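PDB 3LOR: thiol-disulfide isomerase and thioredoxins from Corynebacterium glutamicum, which probably acts as a thioredoxin-like thiol-disulfide oxidoreductase or isomerase, and also binds calcium. Local coordinates for residues V35-M40 with Y116-T121; I68-V73 with P110-K115. One frame throughout, in Å; residues are numbered along the deposited sequence.

Contact 1: residues V35-M40 with Y116-T121; sequences VEVFQM and YRLEGT
Val37 and Leu118 meet tip to tip, with CG1 of Val37 3.7 Å from CD1 of Leu118. The other Val37 methyl, CG2, lies 4.0 Å from the same Leu118 CD1, so one leucine methyl faces both branches of the valine. Thr121 lies against backbone: its CG2 is 3.7 Å from the carbonyl carbon C of Phe38 and 3.8 Å from Val37 O. Gln39 crosses Thr121 at about a right angle, its CB 3.8 Å from Thr121 OG1, a van der Waals approach. The two Thr121 branches divide the work through chi1 (59°), which sets OG1 between the backbone N and the carbonyl carbon, on the Gln39 side, and turns CG2 onto the strand backbone.

The polar end of Gln39 is satisfied elsewhere, OE1 accepting from Phe74 N and NE2 making a weak hydrogen bond to Glu75 OE2. Two residues after Thr121, Ser123 begins strand 123-127 and pairs through its backbone with Val37, tying down the loop's end, while a Schellman motif at Arg117 closes the helix before the loop. Thr121 also touches Cys42 and Cys45, a probable thioredoxin-type CxxC at the start of helix 43-59; its place just before Pro122 is consistent with the loop that faces this motif in thioredoxin folds. The contact is therefore held by van der Waals packing, partly methyl on methyl and partly methyl on peptide backbone.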
ATOM      1  N   VAL A  35       1.625  15.631 -19.289  1.00  7.74           N
ATOM      2  CA  VAL A  35       2.187  14.706 -20.218  1.00  8.53           C
ATOM      3  C   VAL A  35       3.013  13.679 -19.498  1.00  9.04           C
ATOM      4  O   VAL A  35       3.951  14.008 -18.842  1.00  8.61           O
ATOM      5  CB  VAL A  35       3.051  15.409 -21.284  1.00  7.87           C
ATOM      6  CG1 VAL A  35       3.500  14.482 -22.286  1.00  7.91           C
ATOM      7  CG2 VAL A  35       2.342  16.540 -21.901  1.00  9.60           C
ATOM      8  N   GLU A  36       2.637  12.432 -19.647  1.00  9.73           N
ATOM      9  CA  GLU A  36       3.336  11.336 -19.049  1.00 10.54           C
ATOM     10  C   GLU A  36       4.262  10.703 -20.066  1.00 10.10           C
ATOM     11  O   GLU A  36       3.837  10.069 -20.960  1.00 10.28           O
ATOM     12  CB  GLU A  36       2.336  10.324 -18.496  1.00 11.00           C
ATOM     13  CG  GLU A  36       2.910   9.175 -17.745  1.00 13.10           C
ATOM     14  CD  GLU A  36       3.418   9.522 -16.344  1.00 18.22           C
ATOM     15  OE1 GLU A  36       4.455   9.037 -15.960  1.00 19.25           O
ATOM     16  OE2 GLU A  36       2.773  10.266 -15.623  1.00 18.70           O
ATOM     17  N   VAL A  37       5.544  10.883 -19.874  1.00 10.48           N
ATOM     18  CA  VAL A  37       6.555  10.367 -20.758  1.00 10.80           C
ATOM     19  C   VAL A  37       7.029   9.006 -20.284  1.00 11.74           C
ATOM     20  O   VAL A  37       7.527   8.876 -19.216  1.00 11.63           O
ATOM     21  CB  VAL A  37       7.735  11.344 -20.840  1.00 10.57           C
ATOM     22  CG1 VAL A  37       8.691  10.941 -21.860  1.00 11.11           C
ATOM     23  CG2 VAL A  37       7.291  12.682 -21.122  1.00  9.48           C
ATOM     24  N   PHE A  38       6.820   7.985 -21.079  1.00 11.55           N
ATOM     25  CA  PHE A  38       7.030   6.643 -20.616  1.00 11.89           C
ATOM     26  C   PHE A  38       7.648   5.689 -21.607  1.00 11.62           C
ATOM     27  O   PHE A  38       7.649   5.928 -22.772  1.00 11.87           O
ATOM     28  CB  PHE A  38       5.737   6.054 -20.089  1.00 11.71           C
ATOM     29  CG  PHE A  38       4.775   5.693 -21.142  1.00 11.09           C
ATOM     30  CD1 PHE A  38       4.559   4.394 -21.454  1.00  9.32           C
ATOM     31  CD2 PHE A  38       4.095   6.656 -21.831  1.00  8.56           C
ATOM     32  CE1 PHE A  38       3.693   4.080 -22.405  1.00 10.01           C
ATOM     33  CE2 PHE A  38       3.231   6.333 -22.781  1.00  8.73           C
ATOM     34  CZ  PHE A  38       3.023   5.058 -23.081  1.00  8.03           C
ATOM     35  N   GLN A  39       8.150   4.589 -21.096  1.00 11.56           N
ATOM     36  CA  GLN A  39       8.491   3.437 -21.895  1.00 11.87           C
ATOM     37  C   GLN A  39       7.614   2.301 -21.412  1.00 12.22           C
ATOM     38  O   GLN A  39       7.394   2.164 -20.247  1.00 11.95           O
ATOM     39  CB  GLN A  39       9.976   3.078 -21.795  1.00 11.94           C
ATOM     40  CG  GLN A  39      10.849   3.756 -22.793  1.00 11.32           C
ATOM     41  CD  GLN A  39      12.299   3.371 -22.737  1.00 13.19           C
ATOM     42  OE1 GLN A  39      13.003   3.585 -23.673  1.00 12.88           O
ATOM     43  NE2 GLN A  39      12.737   2.809 -21.654  1.00 13.82           N
HETATM   44  N   MSE A  40       7.112   1.496 -22.318  1.00 12.05           N
HETATM   45  CA  MSE A  40       6.226   0.409 -21.956  1.00 12.29           C
HETATM   46  C   MSE A  40       6.864  -0.658 -21.088  1.00 12.16           C
HETATM   47  O   MSE A  40       6.193  -1.363 -20.429  1.00 11.64           O
HETATM   48  CB  MSE A  40       5.528  -0.199 -23.171  1.00 12.73           C
HETATM   49  CG  MSE A  40       6.420  -0.694 -24.272  1.00 14.23           C
HETATM   50 SE   MSE A  40       5.548  -1.438 -25.753  1.00 23.81          SE
HETATM   51  CE  MSE A  40       4.698  -2.802 -24.867  1.00 18.48           C
ATOM     52  N   TYR A 116      13.517  18.614 -24.672  1.00 13.97           N
ATOM     53  CA  TYR A 116      13.312  19.062 -23.330  1.00 13.19           C
ATOM     54  C   TYR A 116      14.334  18.500 -22.391  1.00 13.31           C
ATOM     55  O   TYR A 116      14.267  18.679 -21.202  1.00 12.16           O
ATOM     56  CB  TYR A 116      11.894  18.790 -22.871  1.00 13.53           C
ATOM     57  CG  TYR A 116      10.876  19.521 -23.688  1.00 11.96           C
ATOM     58  CD1 TYR A 116      10.979  20.863 -23.914  1.00 11.19           C
ATOM     59  CD2 TYR A 116       9.842  18.860 -24.262  1.00 10.25           C
ATOM     60  CE1 TYR A 116      10.076  21.494 -24.646  1.00 11.44           C
ATOM     61  CE2 TYR A 116       8.952  19.483 -24.987  1.00  9.92           C
ATOM     62  CZ  TYR A 116       9.061  20.786 -25.188  1.00 10.83           C
ATOM     63  OH  TYR A 116       8.151  21.393 -25.925  1.00 11.69           O
ATOM     64  N   ARG A 117      15.267  17.790 -22.969  1.00 12.28           N
ATOM     65  CA  ARG A 117      16.326  17.174 -22.228  1.00 13.27           C
ATOM     66  C   ARG A 117      15.914  16.340 -21.022  1.00 12.97           C
ATOM     67  O   ARG A 117      16.441  16.483 -19.971  1.00 13.36           O
ATOM     68  CB  ARG A 117      17.526  18.093 -21.999  1.00 13.91           C
ATOM     69  CG  ARG A 117      17.392  19.139 -20.985  1.00 16.87           C
ATOM     70  CD  ARG A 117      18.482  20.195 -21.126  1.00 22.40           C
ATOM     71  NE  ARG A 117      18.314  21.006 -22.320  1.00 25.37           N
ATOM     72  CZ  ARG A 117      19.275  21.701 -22.910  1.00 26.27           C
ATOM     73  NH1 ARG A 117      19.008  22.383 -23.995  1.00 26.49           N
ATOM     74  NH2 ARG A 117      20.502  21.710 -22.425  1.00 26.77           N
ATOM     75  N   LEU A 118      14.969  15.446 -21.233  1.00 12.41           N
ATOM     76  CA  LEU A 118      14.559  14.540 -20.211  1.00 12.42           C
ATOM     77  C   LEU A 118      15.656  13.589 -19.827  1.00 12.89           C
ATOM     78  O   LEU A 118      16.392  13.133 -20.632  1.00 12.44           O
ATOM     79  CB  LEU A 118      13.297  13.789 -20.609  1.00 12.20           C
ATOM     80  CG  LEU A 118      12.197  14.602 -21.231  1.00 12.19           C
ATOM     81  CD1 LEU A 118      11.093  13.746 -21.661  1.00 13.38           C
ATOM     82  CD2 LEU A 118      11.701  15.683 -20.325  1.00 13.56           C
ATOM     83  N   GLU A 119      15.746  13.337 -18.550  1.00 13.04           N
ATOM     84  CA  GLU A 119      16.663  12.409 -17.977  1.00 13.55           C
ATOM     85  C   GLU A 119      16.372  10.967 -18.301  1.00 13.33           C
ATOM     86  O   GLU A 119      17.216  10.159 -18.208  1.00 13.60           O
ATOM     87  CB  GLU A 119      16.718  12.603 -16.480  1.00 13.86           C
ATOM     88  CG  GLU A 119      16.988  13.991 -16.084  1.00 16.89           C
ATOM     89  CD  GLU A 119      17.056  14.191 -14.597  1.00 21.01           C
ATOM     90  OE1 GLU A 119      17.751  13.422 -13.920  1.00 22.37           O
ATOM     91  OE2 GLU A 119      16.433  15.136 -14.101  1.00 22.05           O
ATOM     92  N   GLY A 120      15.150  10.652 -18.660  1.00 13.08           N
ATOM     93  CA  GLY A 120      14.739   9.295 -18.879  1.00 12.01           C
ATOM     94  C   GLY A 120      13.261   9.144 -18.614  1.00 11.99           C
ATOM     95  O   GLY A 120      12.558  10.099 -18.638  1.00 11.93           O
ATOM     96  N   THR A 121      12.825   7.930 -18.356  1.00 11.14           N
ATOM     97  CA  THR A 121      11.446   7.664 -18.071  1.00 11.12           C
ATOM     98  C   THR A 121      11.370   7.018 -16.709  1.00 11.11           C
ATOM     99  O   THR A 121      12.276   6.358 -16.317  1.00 11.62           O
ATOM    100  CB  THR A 121      10.776   6.774 -19.129  1.00 10.97           C
ATOM    101  OG1 THR A 121      11.438   5.537 -19.219  1.00  9.99           O
ATOM    102  CG2 THR A 121      10.748   7.414 -20.463  1.00  9.74           C
TER

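Contact 2: residues I68-V73 with P110-K115; sequences IGLHSV and PSTMKK
Leu70 and Thr112 provide the methyl packing that joins strand 65-71 to the short helix 111-115, with Leu70 CD2 4.0 Å from Thr112 CG2. A chi1 of -178° swings the Leu70 stem to the far side from its own N and carries CD2 to the threonine, which it meets at an oblique angle, also coming within 4.1 Å of Thr112 CB. Just past the strand, Ser72 adds contacts through its CB, 4.0 Å from Pro110 CG and 4.2 Å from the selenium SE of Met113, a selenomethionine. Pro110 turns its ring to the backbone as well: CD approaches Val73 O at 3.5 Å, with CG of the same ring beside it.

Hydrogen bonds lie within the helix or run to third parties. Pro110, at the N-cap position, accepts from Lys114 N at its O (2.9 Å). Asp101 of the neighbouring strand 98-101 serves both sides, since its carboxylate accepts from Ser72 OG and from the backbone N of Thr112 and Met113 in the first turn. Thr112 OG1 bonds to Asp13 N, and Lys115 makes a salt bridge to Asp13, a residue seen to bind calcium in this protein, although none is bound to this chain.

The direct contact is thus van der Waals packing, while the Asp101 carboxylate, probably stabilised by the helix N-terminus, bridges strand end and helix start by hydrogen bonds.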
ATOM      1  N   ILE A  68      -1.993  13.297 -21.488  1.00 11.17           N
ATOM      2  CA  ILE A  68      -1.402  12.765 -22.680  1.00 11.55           C
ATOM      3  C   ILE A  68      -0.264  11.842 -22.381  1.00 11.63           C
ATOM      4  O   ILE A  68       0.591  12.120 -21.577  1.00 11.39           O
ATOM      5  CB  ILE A  68      -0.890  13.851 -23.591  1.00 11.53           C
ATOM      6  CG1 ILE A  68      -2.000  14.783 -23.995  1.00 12.90           C
ATOM      7  CG2 ILE A  68      -0.184  13.270 -24.728  1.00 11.97           C
ATOM      8  CD1 ILE A  68      -1.562  16.079 -24.225  1.00 16.79           C
ATOM      9  N   GLY A  69      -0.275  10.725 -23.059  1.00 10.95           N
ATOM     10  CA  GLY A  69       0.780   9.760 -22.966  1.00 10.72           C
ATOM     11  C   GLY A  69       1.787   9.955 -24.070  1.00 11.04           C
ATOM     12  O   GLY A  69       1.433  10.127 -25.171  1.00 10.52           O
ATOM     13  N   LEU A  70       3.052   9.979 -23.745  1.00 11.88           N
ATOM     14  CA  LEU A  70       4.053  10.054 -24.772  1.00 12.21           C
ATOM     15  C   LEU A  70       5.024   8.938 -24.627  1.00 12.53           C
ATOM     16  O   LEU A  70       5.710   8.850 -23.664  1.00 12.61           O
ATOM     17  CB  LEU A  70       4.742  11.407 -24.788  1.00 12.03           C
ATOM     18  CG  LEU A  70       5.792  11.664 -25.829  1.00 12.21           C
ATOM     19  CD1 LEU A  70       5.215  12.025 -27.150  1.00 11.52           C
ATOM     20  CD2 LEU A  70       6.738  12.670 -25.362  1.00 12.01           C
ATOM     21  N   HIS A  71       5.065   8.080 -25.615  1.00 12.39           N
ATOM     22  CA  HIS A  71       5.933   6.953 -25.576  1.00 12.48           C
ATOM     23  C   HIS A  71       7.239   7.399 -26.210  1.00 12.68           C
ATOM     24  O   HIS A  71       7.295   7.580 -27.379  1.00 11.85           O
ATOM     25  CB  HIS A  71       5.319   5.840 -26.381  1.00 12.33           C
ATOM     26  CG  HIS A  71       5.906   4.504 -26.115  1.00 14.24           C
ATOM     27  ND1 HIS A  71       6.086   3.569 -27.093  1.00 14.39           N
ATOM     28  CD2 HIS A  71       6.352   3.942 -24.976  1.00 14.33           C
ATOM     29  CE1 HIS A  71       6.616   2.490 -26.573  1.00 15.02           C
ATOM     30  NE2 HIS A  71       6.796   2.697 -25.292  1.00 15.00           N
ATOM     31  N   SER A  72       8.251   7.623 -25.400  1.00 12.64           N
ATOM     32  CA  SER A  72       9.573   7.952 -25.860  1.00 12.88           C
ATOM     33  C   SER A  72      10.525   6.831 -25.609  1.00 12.80           C
ATOM     34  O   SER A  72      11.042   6.699 -24.547  1.00 12.30           O
ATOM     35  CB  SER A  72      10.117   9.160 -25.119  1.00 13.54           C
ATOM     36  OG  SER A  72       9.337  10.257 -25.279  1.00 13.56           O
ATOM     37  N   VAL A  73      10.768   6.051 -26.627  1.00 12.62           N
ATOM     38  CA  VAL A  73      11.603   4.894 -26.515  1.00 12.27           C
ATOM     39  C   VAL A  73      13.001   5.284 -26.884  1.00 12.32           C
ATOM     40  O   VAL A  73      13.220   5.768 -27.940  1.00 12.59           O
ATOM     41  CB  VAL A  73      11.158   3.856 -27.517  1.00 12.89           C
ATOM     42  CG1 VAL A  73      12.028   2.680 -27.524  1.00 12.19           C
ATOM     43  CG2 VAL A  73       9.732   3.506 -27.338  1.00 12.28           C
ATOM     44  N   PRO A 110      14.742  10.070 -28.921  1.00 12.81           N
ATOM     45  CA  PRO A 110      13.717  10.740 -29.703  1.00 12.75           C
ATOM     46  C   PRO A 110      13.584  12.240 -29.430  1.00 12.76           C
ATOM     47  O   PRO A 110      14.116  12.775 -28.507  1.00 11.70           O
ATOM     48  CB  PRO A 110      12.452   9.988 -29.335  1.00 12.92           C
ATOM     49  CG  PRO A 110      12.710   9.411 -28.107  1.00 12.42           C
ATOM     50  CD  PRO A 110      14.151   9.180 -27.939  1.00 12.92           C
ATOM     51  N   SER A 111      12.881  12.872 -30.332  1.00 13.10           N
ATOM     52  CA  SER A 111      12.878  14.287 -30.511  1.00 13.09           C
ATOM     53  C   SER A 111      12.363  15.149 -29.388  1.00 13.24           C
ATOM     54  O   SER A 111      13.041  16.022 -28.976  1.00 13.04           O
ATOM     55  CB  SER A 111      12.071  14.595 -31.734  1.00 13.05           C
ATOM     56  OG  SER A 111      12.397  15.841 -32.205  1.00 15.67           O
ATOM     57  N   THR A 112      11.193  14.851 -28.871  1.00 13.22           N
ATOM     58  CA  THR A 112      10.640  15.561 -27.750  1.00 13.01           C
ATOM     59  C   THR A 112      11.512  15.370 -26.535  1.00 13.23           C
ATOM     60  O   THR A 112      11.794  16.289 -25.830  1.00 13.06           O
ATOM     61  CB  THR A 112       9.175  15.174 -27.474  1.00 13.45           C
ATOM     62  OG1 THR A 112       8.412  15.290 -28.653  1.00 12.93           O
ATOM     63  CG2 THR A 112       8.573  16.049 -26.459  1.00 12.34           C
HETATM   64  N   MSE A 113      11.981  14.172 -26.335  1.00 13.27           N
HETATM   65  CA  MSE A 113      12.836  13.865 -25.226  1.00 14.07           C
HETATM   66  C   MSE A 113      14.154  14.631 -25.253  1.00 14.24           C
HETATM   67  O   MSE A 113      14.589  15.108 -24.250  1.00 13.98           O
HETATM   68  CB  MSE A 113      13.073  12.357 -25.163  1.00 14.38           C
HETATM   69  CG  MSE A 113      14.085  11.854 -24.138  1.00 16.00           C
HETATM   70 SE   MSE A 113      14.013   9.983 -23.741  1.00 19.29          SE
HETATM   71  CE  MSE A 113      15.576   9.856 -22.940  1.00 19.25           C
ATOM     72  N   LYS A 114      14.764  14.733 -26.418  1.00 14.83           N
ATOM     73  CA  LYS A 114      15.950  15.535 -26.642  1.00 14.97           C
ATOM     74  C   LYS A 114      15.706  17.006 -26.421  1.00 14.79           C
ATOM     75  O   LYS A 114      16.421  17.668 -25.747  1.00 14.48           O
ATOM     76  CB  LYS A 114      16.374  15.383 -28.083  1.00 14.64           C
ATOM     77  CG  LYS A 114      17.838  15.279 -28.335  1.00 16.40           C
ATOM     78  CD  LYS A 114      18.667  16.246 -27.582  1.00 17.02           C
ATOM     79  CE  LYS A 114      19.965  16.494 -28.264  1.00 16.87           C
ATOM     80  NZ  LYS A 114      21.048  16.340 -27.332  1.00 17.78           N
ATOM     81  N   LYS A 115      14.631  17.485 -26.984  1.00 14.91           N
ATOM     82  CA  LYS A 115      14.293  18.873 -26.966  1.00 15.48           C
ATOM     83  C   LYS A 115      14.145  19.379 -25.539  1.00 14.70           C
ATOM     84  O   LYS A 115      14.598  20.432 -25.219  1.00 14.02           O
ATOM     85  CB  LYS A 115      12.984  19.017 -27.716  1.00 15.70           C
ATOM     86  CG  LYS A 115      12.507  20.362 -27.962  1.00 18.51           C
ATOM     87  CD  LYS A 115      10.990  20.379 -28.203  1.00 20.56           C
ATOM     88  CE  LYS A 115      10.664  20.320 -29.622  1.00 19.19           C
ATOM     89  NZ  LYS A 115       9.323  20.764 -29.943  1.00 19.89           N
TER

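In the fold
Contacts 1 and 2 lie side by side, their centres 6 Å apart, because strands 32-38 and 65-71 are parallel neighbours in the central sheet. Backbone pairing joins them directly, with Glu36 N 2.8 Å from Ile68 O and Glu36 O 2.9 Å from Leu70 N. At the strand ends, Phe38 O lies 3.2 Å from His71 CD2, and Val37 touches Ser72. The second segments are consecutive: 110-115 ends where 116-121 begins, so helix and following loop cover the same side of both strands. Contact 1 borders the probable CxxC site, whereas contact 2 lies nearer the calcium-binding residues, with the Thr112 side chain about 4 Å from that of Asp13.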